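Local coordinates for protein inorganic pyrophosphatase (Thermus thermophilus, PDB 2PRD) that catalyses the hydrolysis of inorganic pyrophosphate to two phosphate ions, using magnesium as cofactor and working as a homohexamer, at residues 70-75 and 130-135; 101-106 and 162-167. All coordinates share one frame; numbering follows the deposited sequence.

Contact 1 (70-75 and 130-135)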
ATOM      1  N   ASP A  70      16.705  -9.204 -21.673  1.00 10.83           N
ATOM      2  CA  ASP A  70      15.639  -8.736 -20.788  1.00 11.66           C
ATOM      3  C   ASP A  70      14.623  -9.820 -20.422  1.00 13.55           C
ATOM      4  O   ASP A  70      14.468 -10.724 -21.243  1.00 11.20           O
ATOM      5  CB  ASP A  70      14.723  -7.775 -21.618  1.00 17.11           C
ATOM      6  CG  ASP A  70      15.332  -6.401 -21.555  1.00 24.03           C
ATOM      7  OD1 ASP A  70      16.118  -6.242 -20.600  1.00 38.61           O
ATOM      8  OD2 ASP A  70      15.037  -5.581 -22.427  1.00 35.95           O
ATOM      9  N   GLY A  71      13.910  -9.675 -19.325  1.00 12.03           N
ATOM     10  CA  GLY A  71      12.910 -10.705 -19.007  1.00 10.87           C
ATOM     11  C   GLY A  71      11.878 -10.226 -18.016  1.00  8.45           C
ATOM     12  O   GLY A  71      12.150  -9.264 -17.314  1.00 10.10           O
ATOM     13  N   LEU A  72      10.763 -10.932 -18.005  1.00  8.01           N
ATOM     14  CA  LEU A  72       9.629 -10.660 -17.110  1.00  4.04           C
ATOM     15  C   LEU A  72       9.420 -11.798 -16.138  1.00  7.11           C
ATOM     16  O   LEU A  72       9.317 -12.944 -16.576  1.00 18.83           O
ATOM     17  CB  LEU A  72       8.412 -10.466 -18.015  1.00 12.74           C
ATOM     18  CG  LEU A  72       7.331  -9.609 -17.358  1.00 25.71           C
ATOM     19  CD1 LEU A  72       7.705  -8.133 -17.467  1.00 28.21           C
ATOM     20  CD2 LEU A  72       5.981  -9.850 -17.986  1.00 22.51           C
ATOM     21  N   VAL A  73       9.415 -11.542 -14.835  1.00  7.87           N
ATOM     22  CA  VAL A  73       9.276 -12.578 -13.810  1.00  7.83           C
ATOM     23  C   VAL A  73       7.913 -12.560 -13.134  1.00 12.75           C
ATOM     24  O   VAL A  73       7.399 -11.498 -12.768  1.00 11.27           O
ATOM     25  CB  VAL A  73      10.327 -12.332 -12.720  1.00 12.89           C
ATOM     26  CG1 VAL A  73      10.409 -13.436 -11.670  1.00  8.37           C
ATOM     27  CG2 VAL A  73      11.699 -12.120 -13.344  1.00 17.87           C
ATOM     28  N   LEU A  74       7.381 -13.760 -12.945  1.00  9.48           N
ATOM     29  CA  LEU A  74       6.091 -13.954 -12.268  1.00  5.83           C
ATOM     30  C   LEU A  74       6.465 -14.085 -10.804  1.00 10.47           C
ATOM     31  O   LEU A  74       7.325 -14.949 -10.486  1.00 11.56           O
ATOM     32  CB  LEU A  74       5.452 -15.211 -12.851  1.00  5.38           C
ATOM     33  CG  LEU A  74       5.242 -15.187 -14.362  1.00 10.05           C
ATOM     34  CD1 LEU A  74       4.293 -16.336 -14.750  1.00 12.01           C
ATOM     35  CD2 LEU A  74       4.649 -13.861 -14.788  1.00 14.53           C
ATOM     36  N   SER A  75       5.943 -13.259  -9.911  1.00  5.82           N
ATOM     37  CA  SER A  75       6.320 -13.348  -8.500  1.00  8.56           C
ATOM     38  C   SER A  75       5.052 -13.321  -7.642  1.00 11.99           C
ATOM     39  O   SER A  75       4.073 -12.864  -8.214  1.00 12.69           O
ATOM     40  CB  SER A  75       7.131 -12.105  -8.078  1.00  6.66           C
ATOM     41  OG  SER A  75       6.506 -10.963  -8.677  1.00 11.91           O
ATOM     42  N   GLN A 130      -2.334 -13.332 -21.801  1.00 10.40           N
ATOM     43  CA  GLN A 130      -3.052 -12.313 -22.598  1.00  9.36           C
ATOM     44  C   GLN A 130      -2.817 -10.903 -22.025  1.00  5.51           C
ATOM     45  O   GLN A 130      -2.858  -9.895 -22.749  1.00 10.51           O
ATOM     46  CB  GLN A 130      -4.511 -12.511 -22.629  1.00 13.97           C
ATOM     47  CG  GLN A 130      -5.492 -13.387 -23.241  1.00 24.06           C
ATOM     48  CD  GLN A 130      -6.910 -12.880 -22.863  1.00 36.38           C
ATOM     49  OE1 GLN A 130      -7.729 -12.903 -23.800  1.00 37.51           O
ATOM     50  NE2 GLN A 130      -7.094 -12.423 -21.606  1.00 27.92           N
ATOM     51  N   GLU A 131      -2.707 -10.882 -20.692  1.00 10.31           N
ATOM     52  CA  GLU A 131      -2.454  -9.645 -19.953  1.00  7.35           C
ATOM     53  C   GLU A 131      -1.086  -9.121 -20.351  1.00 11.02           C
ATOM     54  O   GLU A 131      -0.919  -7.923 -20.640  1.00 16.18           O
ATOM     55  CB  GLU A 131      -2.585  -9.866 -18.433  1.00  5.99           C
ATOM     56  CG  GLU A 131      -2.475  -8.537 -17.651  1.00  3.37           C
ATOM     57  CD  GLU A 131      -2.389  -8.811 -16.145  1.00  1.16           C
ATOM     58  OE1 GLU A 131      -1.976  -9.931 -15.823  1.00 11.75           O
ATOM     59  OE2 GLU A 131      -2.802  -7.975 -15.326  1.00 14.58           O
ATOM     60  N   ILE A 132      -0.106 -10.032 -20.355  1.00  9.21           N
ATOM     61  CA  ILE A 132       1.280  -9.644 -20.755  1.00  6.80           C
ATOM     62  C   ILE A 132       1.317  -9.109 -22.165  1.00 12.98           C
ATOM     63  O   ILE A 132       1.770  -7.974 -22.442  1.00 17.20           O
ATOM     64  CB  ILE A 132       2.292 -10.765 -20.504  1.00  5.41           C
ATOM     65  CG1 ILE A 132       2.373 -11.109 -19.018  1.00  7.73           C
ATOM     66  CG2 ILE A 132       3.662 -10.323 -21.015  1.00  4.27           C
ATOM     67  CD1 ILE A 132       3.055 -12.378 -18.601  1.00  6.37           C
ATOM     68  N   GLN A 133       0.787  -9.884 -23.121  1.00  6.78           N
ATOM     69  CA  GLN A 133       0.779  -9.412 -24.489  1.00  9.21           C
ATOM     70  C   GLN A 133       0.094  -8.080 -24.651  1.00 11.40           C
ATOM     71  O   GLN A 133       0.591  -7.181 -25.383  1.00 10.76           O
ATOM     72  CB  GLN A 133       0.052 -10.502 -25.329  1.00  7.11           C
ATOM     73  CG  GLN A 133      -0.228  -9.928 -26.713  1.00 22.93           C
ATOM     74  CD  GLN A 133      -0.467 -11.067 -27.693  1.00 33.51           C
ATOM     75  OE1 GLN A 133      -0.267 -12.208 -27.270  1.00 25.27           O
ATOM     76  NE2 GLN A 133      -0.866 -10.749 -28.913  1.00 31.23           N
ATOM     77  N   HIS A 134      -1.084  -7.963 -24.012  1.00 13.80           N
ATOM     78  CA  HIS A 134      -1.846  -6.686 -24.193  1.00 13.63           C
ATOM     79  C   HIS A 134      -1.056  -5.540 -23.607  1.00 14.86           C
ATOM     80  O   HIS A 134      -1.118  -4.390 -24.066  1.00 10.21           O
ATOM     81  CB  HIS A 134      -3.267  -6.876 -23.708  1.00 10.47           C
ATOM     82  CG  HIS A 134      -4.102  -5.639 -23.559  1.00  5.35           C
ATOM     83  ND1 HIS A 134      -4.130  -4.939 -22.361  1.00 12.77           N
ATOM     84  CD2 HIS A 134      -4.909  -4.947 -24.352  1.00  8.73           C
ATOM     85  CE1 HIS A 134      -4.920  -3.898 -22.458  1.00  8.28           C
ATOM     86  NE2 HIS A 134      -5.401  -3.873 -23.698  1.00  9.03           N
ATOM     87  N   PHE A 135      -0.212  -5.800 -22.605  1.00 15.72           N
ATOM     88  CA  PHE A 135       0.591  -4.729 -21.987  1.00  9.10           C
ATOM     89  C   PHE A 135       1.582  -4.170 -22.973  1.00 10.49           C
ATOM     90  O   PHE A 135       1.653  -2.951 -23.253  1.00 13.08           O
ATOM     91  CB  PHE A 135       1.264  -5.193 -20.685  1.00  6.82           C
ATOM     92  CG  PHE A 135       2.308  -4.223 -20.184  1.00  9.70           C
ATOM     93  CD1 PHE A 135       1.970  -3.137 -19.428  1.00  3.48           C
ATOM     94  CD2 PHE A 135       3.640  -4.422 -20.488  1.00  5.86           C
ATOM     95  CE1 PHE A 135       2.954  -2.262 -18.975  1.00  4.30           C
ATOM     96  CE2 PHE A 135       4.632  -3.572 -20.074  1.00  1.16           C
ATOM     97  CZ  PHE A 135       4.295  -2.479 -19.288  1.00  2.59           C
TER
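Leu-72 holds CG anti to its own nitrogen (chi1 -155°), and a chi2 of 80° turns CD1 aside and leaves CD2 roughly anti to CA, extended from the strand toward Ile-132; on the helix, Ile-132 sets CG2 anti to N and CG1 anti to the carbonyl carbon (chi1 -62°), which presents both branches to the leucine. The two side chains meet tip to tip. Leu-72 CD2 does all the close touching from the strand side, seated in the fork of the isoleucine: it lies 3.8 Å from Ile-132 CG2, 3.9 Å from Ile-132 CD1 at the end of the longer branch, and 4.0 Å from Ile-132 CG1. A looser touch is added by Leu-74 two residues on, whose CD2 comes within 4.4 Å of Ile-132 CD1. The backbones stay well apart, with 9.2 Å between Leu-72 CA and Ile-132 CA.

Other apolar groups close around the pair. Pro-52 touches both Leu-72 and Ile-132, while Trp-155 and Leu-93 pack on the isoleucine. One residue earlier on the helix, Glu-131 forms a salt bridge with Arg-114 of a neighbouring subunit, so one helical turn serves both the interior and the hexamer.

Strand 70-74 also carries Asp-70, a predicted magnesium ligand, and the side chain of Leu-72 comes to about 4 Å from that of Tyr-55, a predicted substrate ligand. This is helix-on-strand packing against the five-stranded OB-type barrel of family I pyrophosphatases.

Contact 2 (101-106 and 162-167)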
ATOM      1  N   GLY A 101      13.721  -6.406 -33.794  1.00 48.53           N
ATOM      2  CA  GLY A 101      13.251  -7.691 -33.264  1.00 44.37           C
ATOM      3  C   GLY A 101      13.684  -7.705 -31.786  1.00 42.26           C
ATOM      4  O   GLY A 101      14.538  -6.893 -31.401  1.00 46.46           O
ATOM      5  N   ASP A 102      13.076  -8.606 -31.046  1.00 37.26           N
ATOM      6  CA  ASP A 102      13.389  -8.708 -29.601  1.00 32.39           C
ATOM      7  C   ASP A 102      12.710  -9.951 -29.051  1.00 27.89           C
ATOM      8  O   ASP A 102      11.708 -10.386 -29.638  1.00 34.91           O
ATOM      9  CB  ASP A 102      12.861  -7.435 -29.004  1.00 30.90           C
ATOM     10  CG  ASP A 102      13.174  -7.115 -27.573  1.00 41.62           C
ATOM     11  OD1 ASP A 102      14.148  -7.600 -26.967  1.00 43.90           O
ATOM     12  OD2 ASP A 102      12.390  -6.266 -27.054  1.00 44.19           O
ATOM     13  N   ALA A 103      13.292 -10.537 -28.037  1.00 20.87           N
ATOM     14  CA  ALA A 103      12.768 -11.727 -27.379  1.00 18.38           C
ATOM     15  C   ALA A 103      12.965 -11.453 -25.886  1.00 18.60           C
ATOM     16  O   ALA A 103      14.108 -11.066 -25.606  1.00 20.72           O
ATOM     17  CB  ALA A 103      13.585 -12.976 -27.664  1.00 17.03           C
ATOM     18  N   LYS A 104      11.922 -11.612 -25.106  1.00 19.50           N
ATOM     19  CA  LYS A 104      12.098 -11.404 -23.631  1.00 10.27           C
ATOM     20  C   LYS A 104      11.966 -12.755 -22.984  1.00  8.88           C
ATOM     21  O   LYS A 104      11.174 -13.553 -23.497  1.00 16.09           O
ATOM     22  CB  LYS A 104      11.024 -10.379 -23.189  1.00  7.59           C
ATOM     23  CG  LYS A 104      11.440  -9.047 -23.842  1.00 14.16           C
ATOM     24  CD  LYS A 104      10.717  -7.858 -23.297  1.00 18.44           C
ATOM     25  CE  LYS A 104      11.159  -6.541 -23.861  1.00 18.24           C
ATOM     26  NZ  LYS A 104      12.618  -6.384 -24.084  1.00 25.15           N
ATOM     27  N   VAL A 105      12.716 -13.019 -21.925  1.00  8.84           N
ATOM     28  CA  VAL A 105      12.627 -14.312 -21.207  1.00  9.86           C
ATOM     29  C   VAL A 105      11.461 -14.243 -20.228  1.00 10.85           C
ATOM     30  O   VAL A 105      11.177 -13.139 -19.745  1.00 12.21           O
ATOM     31  CB  VAL A 105      13.963 -14.587 -20.524  1.00  9.89           C
ATOM     32  CG1 VAL A 105      13.917 -15.687 -19.479  1.00 18.08           C
ATOM     33  CG2 VAL A 105      15.046 -14.916 -21.572  1.00 17.21           C
ATOM     34  N   ILE A 106      10.713 -15.295 -20.019  1.00  7.36           N
ATOM     35  CA  ILE A 106       9.574 -15.333 -19.097  1.00  5.74           C
ATOM     36  C   ILE A 106      10.100 -16.232 -17.970  1.00 10.34           C
ATOM     37  O   ILE A 106      10.592 -17.324 -18.275  1.00 11.44           O
ATOM     38  CB  ILE A 106       8.286 -15.840 -19.721  1.00  8.15           C
ATOM     39  CG1 ILE A 106       7.835 -14.932 -20.889  1.00  5.09           C
ATOM     40  CG2 ILE A 106       7.095 -15.945 -18.774  1.00 11.42           C
ATOM     41  CD1 ILE A 106       7.637 -13.520 -20.367  1.00 12.70           C
ATOM     42  N   LEU A 162      15.918 -21.495 -23.440  1.00  9.13           N
ATOM     43  CA  LEU A 162      17.236 -21.926 -22.968  1.00 10.21           C
ATOM     44  C   LEU A 162      18.300 -21.730 -24.039  1.00 12.51           C
ATOM     45  O   LEU A 162      19.431 -21.337 -23.756  1.00 20.50           O
ATOM     46  CB  LEU A 162      17.227 -23.328 -22.383  1.00 15.38           C
ATOM     47  CG  LEU A 162      16.300 -23.601 -21.201  1.00 16.36           C
ATOM     48  CD1 LEU A 162      16.289 -25.086 -20.896  1.00 12.47           C
ATOM     49  CD2 LEU A 162      16.609 -22.796 -19.961  1.00 17.92           C
ATOM     50  N   GLU A 163      17.909 -21.980 -25.259  1.00 19.55           N
ATOM     51  CA  GLU A 163      18.778 -21.811 -26.425  1.00 15.07           C
ATOM     52  C   GLU A 163      19.143 -20.349 -26.566  1.00 12.33           C
ATOM     53  O   GLU A 163      20.284 -20.061 -26.932  1.00 14.51           O
ATOM     54  CB  GLU A 163      18.110 -22.331 -27.689  1.00 16.15           C
ATOM     55  CG  GLU A 163      18.179 -23.836 -27.889  1.00 29.64           C
ATOM     56  CD  GLU A 163      19.586 -24.365 -27.622  1.00 41.20           C
ATOM     57  OE1 GLU A 163      20.581 -23.753 -28.088  1.00 42.42           O
ATOM     58  OE2 GLU A 163      19.699 -25.405 -26.925  1.00 45.65           O
ATOM     59  N   GLU A 164      18.230 -19.451 -26.293  1.00 11.35           N
ATOM     60  CA  GLU A 164      18.517 -18.000 -26.433  1.00 11.43           C
ATOM     61  C   GLU A 164      19.361 -17.566 -25.257  1.00 15.58           C
ATOM     62  O   GLU A 164      20.291 -16.751 -25.362  1.00 17.93           O
ATOM     63  CB  GLU A 164      17.201 -17.252 -26.514  1.00 21.36           C
ATOM     64  CG  GLU A 164      17.311 -15.745 -26.350  1.00 25.74           C
ATOM     65  CD  GLU A 164      17.621 -15.074 -27.672  1.00 31.25           C
ATOM     66  OE1 GLU A 164      17.636 -15.802 -28.689  1.00 37.19           O
ATOM     67  OE2 GLU A 164      17.821 -13.845 -27.693  1.00 36.33           O
ATOM     68  N   VAL A 165      18.999 -18.131 -24.096  1.00 11.67           N
ATOM     69  CA  VAL A 165      19.852 -17.772 -22.913  1.00  9.25           C
ATOM     70  C   VAL A 165      21.286 -18.143 -23.174  1.00 11.04           C
ATOM     71  O   VAL A 165      22.236 -17.345 -23.000  1.00 16.06           O
ATOM     72  CB  VAL A 165      19.203 -18.413 -21.710  1.00 10.15           C
ATOM     73  CG1 VAL A 165      19.991 -18.041 -20.464  1.00  7.92           C
ATOM     74  CG2 VAL A 165      17.743 -17.933 -21.605  1.00 10.30           C
ATOM     75  N   ARG A 166      21.524 -19.401 -23.565  1.00 15.72           N
ATOM     76  CA  ARG A 166      22.837 -19.946 -23.887  1.00 13.36           C
ATOM     77  C   ARG A 166      23.570 -19.092 -24.923  1.00 13.97           C
ATOM     78  O   ARG A 166      24.785 -18.886 -24.837  1.00 18.66           O
ATOM     79  CB  ARG A 166      22.687 -21.327 -24.533  1.00 17.22           C
ATOM     80  CG  ARG A 166      22.652 -22.495 -23.658  1.00 23.57           C
ATOM     81  CD  ARG A 166      22.741 -23.873 -24.306  1.00 18.36           C
ATOM     82  NE  ARG A 166      22.841 -24.835 -23.193  1.00 34.70           N
ATOM     83  CZ  ARG A 166      21.933 -25.538 -22.567  1.00 40.91           C
ATOM     84  NH1 ARG A 166      20.645 -25.490 -22.903  1.00 45.64           N
ATOM     85  NH2 ARG A 166      22.291 -26.332 -21.534  1.00 42.30           N
ATOM     86  N   ALA A 167      22.840 -18.678 -25.957  1.00 16.20           N
ATOM     87  CA  ALA A 167      23.438 -17.863 -27.015  1.00 12.68           C
ATOM     88  C   ALA A 167      23.807 -16.480 -26.537  1.00 18.99           C
ATOM     89  O   ALA A 167      24.866 -15.990 -26.977  1.00 27.09           O
ATOM     90  CB  ALA A 167      22.580 -17.780 -28.272  1.00 11.26           C
TER
HETATM   91  O   HOH W   1      16.864 -10.524 -27.381  1.00 44.48           O
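Lys-104 NZ, on the strand whose Ala-103 and Val-105 meet Glu-164 and Val-165 of the helix, is gripped by several oxygens. Its salt bridge to Asp-102 OD2 measures 3.0 Å; the ammonium comes to the syn side of that oxygen, 19° out of the carboxylate plane. Asp-102 OD1 offers a second, weak bond at 3.5 Å from Lys-104 NZ. Asp-70 adds another salt bridge and Tyr-55 a weak hydrogen bond, which places the lysine between two aspartates predicted to bind magnesium and a tyrosine predicted to bind substrate.

All of this happens on the strand face turned from the helix. On the alternate face, Val-105 and Val-165 cross at about a right angle, each offering its CG2, and these two methyls lie 4.0 Å apart. In both valines CG1 is anti to the backbone nitrogen (chi1 166° in Val-105, -178° in Val-165), which puts CG2 beside the nitrogen, the branch that makes the touch. Leu-69 and Val-89 also pack on Val-105, and Pro-13 on Val-165.

One residue back on the helix, Glu-164 reaches toward Ala-103, bringing its OE2 to 4.3 Å from Ala-103 CB, a contact without a bond. A water links the same two residues loosely, donating to Ala-103 O at 3.3 Å and to Glu-164 OE2 at 3.5 Å from the water oxygen; both bonds are weak.

The chemistry is thus divided between the two faces of one strand: methyl contact and a weakly bonded water lie between strand 101-109 and helix 158-173, while the charged network on the other face probably helps to position the carboxylates of the predicted metal site.

Of the four elements involved, strand 70-74 comes first from the N terminus, then strand 101-109, helix 126-138 and finally helix 158-173. Contact 1 closes the loop from 70-75 to 130-135; contact 2 opens within it at 101-106 and closes beyond it at 162-167, so the two cross rather than nest. They are joined through the sheet, where strands 70-74 and 101-109 run parallel as neighbours: Leu-72 N lies 2.8 Å from Val-105 O, a probable hydrogen bond. Since Leu-72 packs on Ile-106 while Val-105 faces helix 158-173, the two helices are tied to opposite faces of the same strand pair.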